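Side-chain contacts in formate dehydrogenase (Pyrobaculum aerophilum, PDB 1QP8), which binds NADPH and, as a member of the D-isomer specific 2-hydroxyacid dehydrogenase family, probably reduces 2-oxoacids such as glyoxylate or hydroxypyruvate: residues E14-L17 and R18-F21; A76-A79 and G80-A83; F232-D235 and V236-G239. All coordinates share one frame; numbering follows the deposited sequence.

In the fold
The three contacts follow one another along the chain and move from the periphery to the cofactor. Contact 1, centred about 29 Å from the centre of the chain, closes helix 11-18 between strands 2-4 and 22-24, which pair in a small parallel sheet. Contact 2, about 21 Å away between centres, turns from strand 75-76 into helix 83-98 beside NADPH. Contact 3 leaves strand 231-234 of the six-stranded parallel Rossmann-type sheet; its centre is about 20 Å from that of contact 2. Contacts 2 and 3 both touch NADPH, so the nicotinamide is lined by loops from separate parts of the fold, whereas contact 1 lies away from the cofactor.

Contact 1 (E14-L17 and R18-F21); sequences EEEL and RKYF
The ring of Y20 receives the carbonyl oxygen of E16 at its edge and in its plane, with E16 O 3.4 Å from Y20 CD1. F21 is met in a similar manner: L17 O approaches the ring edge near its plane, and L17 CD2 adds an apolar touch 4.2 Å from F21 CD1. The R18 and E14 side chains lie side by side and point the same way, with guanidinium and carboxylate planes 68° apart, and the salt bridge from E14 OE2 to R18 NH2 is long, at 3.7 Å. E14 OE2 is also paired with R25, so two arginines would balance one acid. E16 bends at chi2 (-69°) and brings OE2 to 3.5 Å from NZ of K19, three residues on, a salt bridge at the surface, where long charged chains can meet while staying near solvent.

The backbone is winding down here. R18 N still donates to E14 O, as in an alpha helix, but K19 N reaches back only to E16 O. L17 O then takes two donors, Y20 N at 2.8 Å and F21 N at 2.7 Å, the latter almost in line with the carbonyl.

L17 and F21 are the buried pair: L17 packs on L3 of strand 2-4, I23 of strand 22-24 and V279 of helix 268-286, while F21 reaches L3 and A286. The exposed Y20 lays its side chain against I283 of helix 268-286.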
ATOM      1  N   GLU A  14     -12.207  -0.764  32.918  1.00 46.28           N
ATOM      2  CA  GLU A  14     -12.505  -0.983  34.334  1.00 46.28           C
ATOM      3  C   GLU A  14     -13.815  -0.324  34.718  1.00 46.28           C
ATOM      4  O   GLU A  14     -14.643  -0.920  35.399  1.00 46.28           O
ATOM      5  CB  GLU A  14     -11.391  -0.434  35.217  1.00 98.89           C
ATOM      6  CG  GLU A  14     -10.118  -1.239  35.137  1.00 98.89           C
ATOM      7  CD  GLU A  14      -9.075  -0.788  36.136  1.00 98.89           C
ATOM      8  OE1 GLU A  14      -8.547   0.338  35.993  1.00 98.89           O
ATOM      9  OE2 GLU A  14      -8.788  -1.569  37.065  1.00 98.89           O
ATOM     10  N   GLU A  15     -14.018   0.908  34.273  1.00 45.10           N
ATOM     11  CA  GLU A  15     -15.246   1.580  34.609  1.00 45.10           C
ATOM     12  C   GLU A  15     -16.408   0.681  34.207  1.00 45.10           C
ATOM     13  O   GLU A  15     -17.235   0.309  35.045  1.00 45.10           O
ATOM     14  CB  GLU A  15     -15.348   2.925  33.896  1.00 99.76           C
ATOM     15  CG  GLU A  15     -16.461   3.794  34.460  1.00 99.76           C
ATOM     16  CD  GLU A  15     -16.454   5.204  33.911  1.00 99.76           C
ATOM     17  OE1 GLU A  15     -15.382   5.849  33.943  1.00 99.76           O
ATOM     18  OE2 GLU A  15     -17.524   5.669  33.457  1.00 99.76           O
ATOM     19  N   GLU A  16     -16.464   0.319  32.930  1.00 50.20           N
ATOM     20  CA  GLU A  16     -17.541  -0.532  32.439  1.00 50.20           C
ATOM     21  C   GLU A  16     -17.654  -1.908  33.124  1.00 50.20           C
ATOM     22  O   GLU A  16     -18.753  -2.339  33.488  1.00 50.20           O
ATOM     23  CB  GLU A  16     -17.407  -0.704  30.925  1.00 76.99           C
ATOM     24  CG  GLU A  16     -18.035   0.432  30.124  1.00 76.99           C
ATOM     25  CD  GLU A  16     -19.555   0.440  30.217  1.00 76.99           C
ATOM     26  OE1 GLU A  16     -20.182  -0.568  29.808  1.00 76.99           O
ATOM     27  OE2 GLU A  16     -20.125   1.448  30.700  1.00 76.99           O
ATOM     28  N   LEU A  17     -16.531  -2.594  33.314  1.00 42.71           N
ATOM     29  CA  LEU A  17     -16.582  -3.905  33.937  1.00 42.71           C
ATOM     30  C   LEU A  17     -17.154  -3.856  35.337  1.00 42.71           C
ATOM     31  O   LEU A  17     -17.908  -4.743  35.733  1.00 42.71           O
ATOM     32  CB  LEU A  17     -15.191  -4.545  33.972  1.00 46.31           C
ATOM     33  CG  LEU A  17     -14.597  -4.977  32.622  1.00 46.31           C
ATOM     34  CD1 LEU A  17     -13.301  -5.756  32.850  1.00 46.31           C
ATOM     35  CD2 LEU A  17     -15.600  -5.834  31.876  1.00 46.31           C
ATOM     36  N   ARG A  18     -16.805  -2.814  36.087  1.00 46.92           N
ATOM     37  CA  ARG A  18     -17.279  -2.682  37.461  1.00 46.92           C
ATOM     38  C   ARG A  18     -18.792  -2.574  37.588  1.00 46.92           C
ATOM     39  O   ARG A  18     -19.343  -2.824  38.659  1.00 46.92           O
ATOM     40  CB  ARG A  18     -16.603  -1.496  38.140  1.00 88.26           C
ATOM     41  CG  ARG A  18     -15.119  -1.716  38.335  1.00 88.26           C
ATOM     42  CD  ARG A  18     -14.473  -0.590  39.108  1.00 88.26           C
ATOM     43  NE  ARG A  18     -13.023  -0.751  39.178  1.00 88.26           N
ATOM     44  CZ  ARG A  18     -12.201   0.140  39.725  1.00 88.26           C
ATOM     45  NH1 ARG A  18     -12.690   1.254  40.255  1.00 88.26           N
ATOM     46  NH2 ARG A  18     -10.890  -0.071  39.731  1.00 88.26           N
ATOM     47  N   LYS A  19     -19.464  -2.213  36.502  1.00 48.80           N
ATOM     48  CA  LYS A  19     -20.916  -2.099  36.524  1.00 48.80           C
ATOM     49  C   LYS A  19     -21.539  -3.484  36.360  1.00 48.80           C
ATOM     50  O   LYS A  19     -22.734  -3.680  36.615  1.00 48.80           O
ATOM     51  CB  LYS A  19     -21.387  -1.180  35.397  1.00 72.70           C
ATOM     52  CG  LYS A  19     -20.769   0.198  35.446  1.00 72.70           C
ATOM     53  CD  LYS A  19     -21.275   1.066  34.312  1.00 72.70           C
ATOM     54  CE  LYS A  19     -20.654   2.466  34.374  1.00 72.70           C
ATOM     55  NZ  LYS A  19     -21.240   3.436  33.386  1.00 72.70           N
ATOM     56  N   TYR A  20     -20.715  -4.451  35.949  1.00 57.80           N
ATOM     57  CA  TYR A  20     -21.193  -5.814  35.733  1.00 57.80           C
ATOM     58  C   TYR A  20     -20.557  -6.911  36.559  1.00 57.80           C
ATOM     59  O   TYR A  20     -21.205  -7.906  36.845  1.00 57.80           O
ATOM     60  CB  TYR A  20     -21.050  -6.198  34.262  1.00 33.80           C
ATOM     61  CG  TYR A  20     -21.958  -5.422  33.362  1.00 33.80           C
ATOM     62  CD1 TYR A  20     -21.557  -4.200  32.824  1.00 33.80           C
ATOM     63  CD2 TYR A  20     -23.250  -5.863  33.113  1.00 33.80           C
ATOM     64  CE1 TYR A  20     -22.435  -3.429  32.071  1.00 33.80           C
ATOM     65  CE2 TYR A  20     -24.128  -5.111  32.366  1.00 33.80           C
ATOM     66  CZ  TYR A  20     -23.720  -3.891  31.853  1.00 33.80           C
ATOM     67  OH  TYR A  20     -24.619  -3.116  31.161  1.00 33.80           O
ATOM     68  N   PHE A  21     -19.302  -6.738  36.945  1.00 49.81           N
ATOM     69  CA  PHE A  21     -18.617  -7.785  37.689  1.00 49.81           C
ATOM     70  C   PHE A  21     -17.877  -7.316  38.923  1.00 49.81           C
ATOM     71  O   PHE A  21     -17.780  -6.132  39.201  1.00 49.81           O
ATOM     72  CB  PHE A  21     -17.564  -8.473  36.801  1.00 35.19           C
ATOM     73  CG  PHE A  21     -18.077  -8.927  35.468  1.00 35.19           C
ATOM     74  CD1 PHE A  21     -18.184  -8.036  34.412  1.00 35.19           C
ATOM     75  CD2 PHE A  21     -18.460 -10.250  35.271  1.00 35.19           C
ATOM     76  CE1 PHE A  21     -18.662  -8.457  33.181  1.00 35.19           C
ATOM     77  CE2 PHE A  21     -18.936 -10.674  34.051  1.00 35.19           C
ATOM     78  CZ  PHE A  21     -19.037  -9.776  33.002  1.00 35.19           C
TER

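Contact 2 (A76-A79 and G80-A83); sequences AGNA and GSNA. With NDP (NADPH dihydro-nicotinamide-adenine-dinucleotide phosphate), chain C.
N78 and S81 turn their side chains toward each other across a tight turn. S81 OG lies 3.1 Å from both CB and CG of N78, alongside the base of the amide, and S81 CB sits 3.4 Å from N78 OD1, yet hydroxyl and amide oxygen are not hydrogen-bonded. The amide is held from outside the turn: N78 ND2 donates to the carbonyls of V57 and M274, which fixes the rotation of the group. The hydroxyl looks back to the main chain instead and accepts from A79 N at 3.3 Å, with a bent N-H...O angle of 140°. Serine suits this place because a short polar arm can bridge back over two residues.

G80 suits its place: at phi 87° a CB would run into the carbonyl oxygen of A79. On the cofactor side the A79 methyl faces the pyrophosphate. N82 stands at the N-cap of helix 83-98, but its side chain makes no capping bond. With chi1 at 57°, CG lies between the backbone N and carbonyl carbon, and OD1 comes to 3.2 Å from C5N and 3.5 Å from C4N of NADPH.

C4N is the carbon that carries the transferable hydride in NADPH, so this turn sets an amide oxygen beside the reactive end of the nicotinamide while small residues line the diphosphate.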
ATOM      1  N   ALA A  76     -14.289 -17.437  24.101  1.00 38.27           N
ATOM      2  CA  ALA A  76     -14.601 -16.546  22.984  1.00 38.27           C
ATOM      3  C   ALA A  76     -13.396 -15.664  22.796  1.00 38.27           C
ATOM      4  O   ALA A  76     -12.790 -15.214  23.767  1.00 38.27           O
ATOM      5  CB  ALA A  76     -15.827 -15.679  23.288  1.00 28.28           C
ATOM      6  N   GLY A  77     -13.026 -15.417  21.555  1.00 39.70           N
ATOM      7  CA  GLY A  77     -11.890 -14.550  21.342  1.00 39.70           C
ATOM      8  C   GLY A  77     -12.336 -13.252  20.689  1.00 39.70           C
ATOM      9  O   GLY A  77     -13.531 -12.987  20.520  1.00 39.70           O
ATOM     10  N   ASN A  78     -11.374 -12.403  20.379  1.00 82.98           N
ATOM     11  CA  ASN A  78     -11.689 -11.188  19.672  1.00 82.98           C
ATOM     12  C   ASN A  78     -11.510 -11.624  18.217  1.00 82.98           C
ATOM     13  O   ASN A  78     -11.387 -12.824  17.943  1.00 82.98           O
ATOM     14  CB  ASN A  78     -10.705 -10.085  20.034  1.00 42.72           C
ATOM     15  CG  ASN A  78     -11.363  -8.911  20.765  1.00 42.72           C
ATOM     16  OD1 ASN A  78     -12.508  -8.539  20.478  1.00 42.72           O
ATOM     17  ND2 ASN A  78     -10.627  -8.306  21.696  1.00 42.72           N
ATOM     18  N   ALA A  79     -11.491 -10.662  17.301  1.00 51.40           N
ATOM     19  CA  ALA A  79     -11.327 -10.915  15.858  1.00 51.40           C
ATOM     20  C   ALA A  79     -12.083  -9.800  15.192  1.00 51.40           C
ATOM     21  O   ALA A  79     -13.262  -9.633  15.453  1.00 51.40           O
ATOM     22  CB  ALA A  79     -11.941 -12.279  15.416  1.00  5.15           C
ATOM     23  N   GLY A  80     -11.426  -9.046  14.326  1.00 54.83           N
ATOM     24  CA  GLY A  80     -12.105  -7.931  13.699  1.00 54.83           C
ATOM     25  C   GLY A  80     -11.954  -6.748  14.632  1.00 54.83           C
ATOM     26  O   GLY A  80     -12.305  -5.621  14.301  1.00 54.83           O
ATOM     27  N   SER A  81     -11.429  -7.014  15.819  1.00 47.65           N
ATOM     28  CA  SER A  81     -11.221  -5.956  16.788  1.00 47.65           C
ATOM     29  C   SER A  81     -10.035  -5.157  16.301  1.00 47.65           C
ATOM     30  O   SER A  81      -9.878  -3.988  16.655  1.00 47.65           O
ATOM     31  CB  SER A  81     -10.961  -6.538  18.174  1.00 41.01           C
ATOM     32  OG  SER A  81     -10.252  -7.755  18.070  1.00 41.01           O
ATOM     33  N   ASN A  82      -9.206  -5.795  15.474  1.00 41.49           N
ATOM     34  CA  ASN A  82      -8.034  -5.134  14.895  1.00 41.49           C
ATOM     35  C   ASN A  82      -7.965  -5.407  13.385  1.00 41.49           C
ATOM     36  O   ASN A  82      -6.930  -5.225  12.749  1.00 41.49           O
ATOM     37  CB  ASN A  82      -6.754  -5.611  15.585  1.00 48.37           C
ATOM     38  CG  ASN A  82      -6.572  -7.103  15.505  1.00 48.37           C
ATOM     39  OD1 ASN A  82      -5.591  -7.647  16.007  1.00 48.37           O
ATOM     40  ND2 ASN A  82      -7.520  -7.779  14.876  1.00 48.37           N
ATOM     41  N   ALA A  83      -9.093  -5.820  12.822  1.00 42.85           N
ATOM     42  CA  ALA A  83      -9.167  -6.150  11.408  1.00 42.85           C
ATOM     43  C   ALA A  83      -8.650  -5.041  10.508  1.00 42.85           C
ATOM     44  O   ALA A  83      -7.829  -5.287   9.630  1.00 42.85           O
ATOM     45  CB  ALA A  83     -10.600  -6.515  11.030  1.00 35.44           C
TER
HETATM   46  PA  NDP C 310     -11.401 -14.723  12.055  0.70 54.47           P
HETATM   47  O1A NDP C 310     -10.970 -15.744  13.060  0.70 54.47           O
HETATM   48  O2A NDP C 310     -10.840 -13.691  12.954  0.70 54.47           O
HETATM   49  O5B NDP C 310     -10.733 -15.738  10.939  0.70 54.47           O
HETATM   50  C5B NDP C 310     -11.763 -16.627  10.345  0.70 54.47           C
HETATM   51  C4B NDP C 310     -11.520 -16.777   8.799  0.70 54.47           C
HETATM   52  O4B NDP C 310     -10.428 -17.709   8.437  0.70 54.47           O
HETATM   53  C3B NDP C 310     -12.747 -17.403   8.026  0.70 54.47           C
HETATM   54  O3B NDP C 310     -12.650 -17.101   6.645  0.70 54.47           O
HETATM   55  C2B NDP C 310     -12.525 -18.863   8.420  0.70 54.47           C
HETATM   56  O2B NDP C 310     -13.245 -19.916   7.890  0.70 54.47           O
HETATM   57  C1B NDP C 310     -11.074 -18.987   8.205  0.70 54.47           C
HETATM   58  N9A NDP C 310     -10.516 -20.135   8.841  0.70 54.47           N
HETATM   59  C8A NDP C 310     -10.360 -20.459  10.163  0.70 54.47           C
HETATM   60  N7A NDP C 310      -9.758 -21.638  10.327  0.70 54.47           N
HETATM   61  C5A NDP C 310      -9.532 -22.066   9.042  0.70 54.47           C
HETATM   62  C6A NDP C 310      -8.927 -23.268   8.520  0.70 54.47           C
HETATM   63  N6A NDP C 310      -8.470 -24.211   9.366  0.70 54.47           N
HETATM   64  N1A NDP C 310      -8.857 -23.402   7.138  0.70 54.47           N
HETATM   65  C2A NDP C 310      -9.364 -22.387   6.337  0.70 54.47           C
HETATM   66  N3A NDP C 310      -9.935 -21.264   6.736  0.70 54.47           N
HETATM   67  C4A NDP C 310      -9.968 -21.163   8.116  0.70 54.47           C
HETATM   68  O3  NDP C 310     -10.583 -13.780  11.105  0.70 54.47           O
HETATM   69  PN  NDP C 310      -9.324 -12.730  11.022  0.70 54.47           P
HETATM   70  O1N NDP C 310      -9.177 -12.181   9.654  0.70 54.47           O
HETATM   71  O2N NDP C 310      -9.438 -11.634  12.038  0.70 54.47           O
HETATM   72  O5D NDP C 310      -7.977 -13.622  11.415  0.70 54.47           O
HETATM   73  C5D NDP C 310      -7.695 -13.847  12.816  0.70 54.47           C
HETATM   74  C4D NDP C 310      -6.346 -14.585  12.871  0.70 54.47           C
HETATM   75  O4D NDP C 310      -5.314 -13.722  12.335  0.70 54.47           O
HETATM   76  C3D NDP C 310      -5.952 -14.892  14.315  0.70 54.47           C
HETATM   77  O3D NDP C 310      -6.502 -16.148  14.680  0.70 54.47           O
HETATM   78  C2D NDP C 310      -4.403 -14.830  14.241  0.70 54.47           C
HETATM   79  O2D NDP C 310      -3.832 -16.120  13.971  0.70 54.47           O
HETATM   80  C1D NDP C 310      -4.120 -13.766  13.154  0.70 54.47           C
HETATM   81  N1N NDP C 310      -3.802 -12.375  13.733  0.70 54.47           N
HETATM   82  C2N NDP C 310      -2.503 -11.849  13.414  0.70 54.47           C
HETATM   83  C3N NDP C 310      -2.198 -10.569  13.939  0.70 54.47           C
HETATM   84  C7N NDP C 310      -0.780  -9.961  13.606  0.70 54.47           C
HETATM   85  O7N NDP C 310      -0.584  -8.795  13.894  0.70 54.47           O
HETATM   86  N7N NDP C 310       0.132 -10.781  13.016  0.70 54.47           N
HETATM   87  C4N NDP C 310      -3.091  -9.773  14.756  0.70 54.47           C
HETATM   88  C5N NDP C 310      -4.352 -10.430  14.988  0.70 54.47           C
HETATM   89  C6N NDP C 310      -4.727 -11.654  14.523  0.70 54.47           C
HETATM   90  P2B NDP C 310     -14.566 -20.402   8.841  0.70 54.47           P
HETATM   91  O1X NDP C 310     -14.993 -21.533   7.937  0.70 54.47           O
HETATM   92  O2X NDP C 310     -13.927 -20.797  10.125  0.70 54.47           O
HETATM   93  O3X NDP C 310     -15.432 -19.237   8.915  0.70 54.47           O

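Contact 3 (F232-D235 and V236-G239); sequences FASD and VWWG. With NDP (NADPH dihydro-nicotinamide-adenine-dinucleotide phosphate), chain C.
The hydroxyl of S234 is gripped by two carbonyls. S234 OG donates to V236 O at 2.7 Å, in the carbonyl plane and on a lone pair, and it is also hydrogen-bonded to N208 O on the neighbouring strand. With OG anti to the backbone nitrogen (chi1 -178°), the serine spans the corner where the chain leaves its strand, a task for a small side chain that can pair with main-chain oxygens in a buried setting.

The methylene of the same serine serves W237. S234 CB lies over one face of the indole, 4.3 Å from the centroid of the six-membered ring, as a CH-pi contact offset toward the rim. F232, two residues earlier and pointing to the same side of the strand, turns its edge toward the face of W237, an offset edge-to-face pair with planes at 85°; the two side chains slide past each other in opposite directions, and F232 CE2 comes to 3.8 Å from W237 CZ3. W238 arrives from the opposite direction, its plane nearly parallel to that of F232 but slid so far that the rings barely overlap, and W238 CH2 touches F232 CZ at 3.8 Å. The three rings form an aromatic cluster, with W237 NE1 satisfied by T258 O and W238 NE1 by L215 O.

D235 faces the cofactor: its OD1 is 3.4 Å from O7N of NADPH, and the carboxylate is held by the backbone nitrogens of V261 and A262 and by T258 OG1. V236 lies against the carboxamide.

Strand 231-234 runs between strands 205-208 and 255-257 in the parallel sheet. F232 and W238 pack on helix 217-226, W237 leans on strand 255-257, and D235 touches F89 and L93 of helix 83-98.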
ATOM      1  N   PHE A 232       9.513 -12.969   0.879  1.00 51.90           N
ATOM      2  CA  PHE A 232       8.698 -13.328   2.015  1.00 51.90           C
ATOM      3  C   PHE A 232       8.656 -12.103   2.915  1.00 51.90           C
ATOM      4  O   PHE A 232       9.688 -11.676   3.438  1.00 51.90           O
ATOM      5  CB  PHE A 232       9.342 -14.495   2.750  1.00 42.68           C
ATOM      6  CG  PHE A 232       8.535 -15.006   3.895  1.00 42.68           C
ATOM      7  CD1 PHE A 232       7.282 -15.584   3.679  1.00 42.68           C
ATOM      8  CD2 PHE A 232       9.025 -14.926   5.199  1.00 42.68           C
ATOM      9  CE1 PHE A 232       6.524 -16.082   4.745  1.00 42.68           C
ATOM     10  CE2 PHE A 232       8.275 -15.420   6.277  1.00 42.68           C
ATOM     11  CZ  PHE A 232       7.023 -16.000   6.044  1.00 42.68           C
ATOM     12  N   ALA A 233       7.476 -11.521   3.069  1.00 45.45           N
ATOM     13  CA  ALA A 233       7.299 -10.350   3.926  1.00 45.45           C
ATOM     14  C   ALA A 233       6.356 -10.769   5.038  1.00 45.45           C
ATOM     15  O   ALA A 233       5.185 -11.037   4.789  1.00 45.45           O
ATOM     16  CB  ALA A 233       6.691  -9.203   3.139  1.00 36.01           C
ATOM     17  N   SER A 234       6.852 -10.821   6.266  1.00 36.92           N
ATOM     18  CA  SER A 234       6.004 -11.239   7.366  1.00 36.92           C
ATOM     19  C   SER A 234       6.137 -10.420   8.636  1.00 36.92           C
ATOM     20  O   SER A 234       7.218  -9.942   8.990  1.00 36.92           O
ATOM     21  CB  SER A 234       6.277 -12.708   7.692  1.00 38.05           C
ATOM     22  OG  SER A 234       5.431 -13.165   8.731  1.00 38.05           O
ATOM     23  N   ASP A 235       5.017 -10.286   9.332  1.00 42.84           N
ATOM     24  CA  ASP A 235       4.970  -9.562  10.585  1.00 42.84           C
ATOM     25  C   ASP A 235       4.891 -10.579  11.701  1.00 42.84           C
ATOM     26  O   ASP A 235       4.920 -10.221  12.872  1.00 42.84           O
ATOM     27  CB  ASP A 235       3.733  -8.678  10.641  1.00 32.20           C
ATOM     28  CG  ASP A 235       3.576  -7.986  11.978  1.00 32.20           C
ATOM     29  OD1 ASP A 235       2.586  -8.262  12.703  1.00 32.20           O
ATOM     30  OD2 ASP A 235       4.462  -7.167  12.294  1.00 32.20           O
ATOM     31  N   VAL A 236       4.790 -11.852  11.342  1.00 42.02           N
ATOM     32  CA  VAL A 236       4.689 -12.895  12.356  1.00 42.02           C
ATOM     33  C   VAL A 236       5.739 -13.972  12.161  1.00 42.02           C
ATOM     34  O   VAL A 236       6.091 -14.302  11.035  1.00 42.02           O
ATOM     35  CB  VAL A 236       3.316 -13.536  12.332  1.00 52.26           C
ATOM     36  CG1 VAL A 236       3.075 -14.277  13.643  1.00 52.26           C
ATOM     37  CG2 VAL A 236       2.279 -12.474  12.114  1.00 52.26           C
ATOM     38  N   TRP A 237       6.232 -14.544  13.250  1.00 33.60           N
ATOM     39  CA  TRP A 237       7.286 -15.525  13.101  1.00 33.60           C
ATOM     40  C   TRP A 237       7.188 -16.773  13.943  1.00 33.60           C
ATOM     41  O   TRP A 237       6.517 -16.780  14.975  1.00 33.60           O
ATOM     42  CB  TRP A 237       8.618 -14.843  13.372  1.00 37.35           C
ATOM     43  CG  TRP A 237       8.804 -13.682  12.499  1.00 37.35           C
ATOM     44  CD1 TRP A 237       8.326 -12.409  12.693  1.00 37.35           C
ATOM     45  CD2 TRP A 237       9.406 -13.699  11.204  1.00 37.35           C
ATOM     46  NE1 TRP A 237       8.593 -11.638  11.583  1.00 37.35           N
ATOM     47  CE2 TRP A 237       9.253 -12.405  10.655  1.00 37.35           C
ATOM     48  CE3 TRP A 237      10.058 -14.686  10.452  1.00 37.35           C
ATOM     49  CZ2 TRP A 237       9.725 -12.076   9.386  1.00 37.35           C
ATOM     50  CZ3 TRP A 237      10.530 -14.353   9.190  1.00 37.35           C
ATOM     51  CH2 TRP A 237      10.359 -13.059   8.672  1.00 37.35           C
ATOM     52  N   TRP A 238       7.875 -17.825  13.498  1.00 51.40           N
ATOM     53  CA  TRP A 238       7.878 -19.091  14.225  1.00 51.40           C
ATOM     54  C   TRP A 238       8.455 -18.871  15.608  1.00 51.40           C
ATOM     55  O   TRP A 238       8.031 -19.499  16.569  1.00 51.40           O
ATOM     56  CB  TRP A 238       8.692 -20.135  13.467  1.00 43.68           C
ATOM     57  CG  TRP A 238       8.094 -20.420  12.136  1.00 43.68           C
ATOM     58  CD1 TRP A 238       7.101 -21.310  11.855  1.00 43.68           C
ATOM     59  CD2 TRP A 238       8.374 -19.732  10.913  1.00 43.68           C
ATOM     60  NE1 TRP A 238       6.739 -21.217  10.535  1.00 43.68           N
ATOM     61  CE2 TRP A 238       7.505 -20.256   9.933  1.00 43.68           C
ATOM     62  CE3 TRP A 238       9.274 -18.720  10.552  1.00 43.68           C
ATOM     63  CZ2 TRP A 238       7.507 -19.801   8.610  1.00 43.68           C
ATOM     64  CZ3 TRP A 238       9.277 -18.264   9.231  1.00 43.68           C
ATOM     65  CH2 TRP A 238       8.397 -18.807   8.278  1.00 43.68           C
ATOM     66  N   GLY A 239       9.415 -17.961  15.710  1.00 44.74           N
ATOM     67  CA  GLY A 239      10.017 -17.668  16.994  1.00 44.74           C
ATOM     68  C   GLY A 239       9.014 -17.072  17.959  1.00 44.74           C
ATOM     69  O   GLY A 239       9.314 -16.921  19.145  1.00 44.74           O
TER
HETATM   70  PA  NDP C 310     -11.401 -14.723  12.055  0.70 54.47           P
HETATM   71  O1A NDP C 310     -10.970 -15.744  13.060  0.70 54.47           O
HETATM   72  O2A NDP C 310     -10.840 -13.691  12.954  0.70 54.47           O
HETATM   73  O5B NDP C 310     -10.733 -15.738  10.939  0.70 54.47           O
HETATM   74  C5B NDP C 310     -11.763 -16.627  10.345  0.70 54.47           C
HETATM   75  C4B NDP C 310     -11.520 -16.777   8.799  0.70 54.47           C
HETATM   76  O4B NDP C 310     -10.428 -17.709   8.437  0.70 54.47           O
HETATM   77  C3B NDP C 310     -12.747 -17.403   8.026  0.70 54.47           C
HETATM   78  O3B NDP C 310     -12.650 -17.101   6.645  0.70 54.47           O
HETATM   79  C2B NDP C 310     -12.525 -18.863   8.420  0.70 54.47           C
HETATM   80  O2B NDP C 310     -13.245 -19.916   7.890  0.70 54.47           O
HETATM   81  C1B NDP C 310     -11.074 -18.987   8.205  0.70 54.47           C
HETATM   82  N9A NDP C 310     -10.516 -20.135   8.841  0.70 54.47           N
HETATM   83  C8A NDP C 310     -10.360 -20.459  10.163  0.70 54.47           C
HETATM   84  N7A NDP C 310      -9.758 -21.638  10.327  0.70 54.47           N
HETATM   85  C5A NDP C 310      -9.532 -22.066   9.042  0.70 54.47           C
HETATM   86  C6A NDP C 310      -8.927 -23.268   8.520  0.70 54.47           C
HETATM   87  N6A NDP C 310      -8.470 -24.211   9.366  0.70 54.47           N
HETATM   88  N1A NDP C 310      -8.857 -23.402   7.138  0.70 54.47           N
HETATM   89  C2A NDP C 310      -9.364 -22.387   6.337  0.70 54.47           C
HETATM   90  N3A NDP C 310      -9.935 -21.264   6.736  0.70 54.47           N
HETATM   91  C4A NDP C 310      -9.968 -21.163   8.116  0.70 54.47           C
HETATM   92  O3  NDP C 310     -10.583 -13.780  11.105  0.70 54.47           O
HETATM   93  PN  NDP C 310      -9.324 -12.730  11.022  0.70 54.47           P
HETATM   94  O1N NDP C 310      -9.177 -12.181   9.654  0.70 54.47           O
HETATM   95  O2N NDP C 310      -9.438 -11.634  12.038  0.70 54.47           O
HETATM   96  O5D NDP C 310      -7.977 -13.622  11.415  0.70 54.47           O
HETATM   97  C5D NDP C 310      -7.695 -13.847  12.816  0.70 54.47           C
HETATM   98  C4D NDP C 310      -6.346 -14.585  12.871  0.70 54.47           C
HETATM   99  O4D NDP C 310      -5.314 -13.722  12.335  0.70 54.47           O
HETATM  100  C3D NDP C 310      -5.952 -14.892  14.315  0.70 54.47           C
HETATM  101  O3D NDP C 310      -6.502 -16.148  14.680  0.70 54.47           O
HETATM  102  C2D NDP C 310      -4.403 -14.830  14.241  0.70 54.47           C
HETATM  103  O2D NDP C 310      -3.832 -16.120  13.971  0.70 54.47           O
HETATM  104  C1D NDP C 310      -4.120 -13.766  13.154  0.70 54.47           C
HETATM  105  N1N NDP C 310      -3.802 -12.375  13.733  0.70 54.47           N
HETATM  106  C2N NDP C 310      -2.503 -11.849  13.414  0.70 54.47           C
HETATM  107  C3N NDP C 310      -2.198 -10.569  13.939  0.70 54.47           C
HETATM  108  C7N NDP C 310      -0.780  -9.961  13.606  0.70 54.47           C
HETATM  109  O7N NDP C 310      -0.584  -8.795  13.894  0.70 54.47           O
HETATM  110  N7N NDP C 310       0.132 -10.781  13.016  0.70 54.47           N
HETATM  111  C4N NDP C 310      -3.091  -9.773  14.756  0.70 54.47           C
HETATM  112  C5N NDP C 310      -4.352 -10.430  14.988  0.70 54.47           C
HETATM  113  C6N NDP C 310      -4.727 -11.654  14.523  0.70 54.47           C
HETATM  114  P2B NDP C 310     -14.566 -20.402   8.841  0.70 54.47           P
HETATM  115  O1X NDP C 310     -14.993 -21.533   7.937  0.70 54.47           O
HETATM  116  O2X NDP C 310     -13.927 -20.797  10.125  0.70 54.47           O
HETATM  117  O3X NDP C 310     -15.432 -19.237   8.915  0.70 54.47           O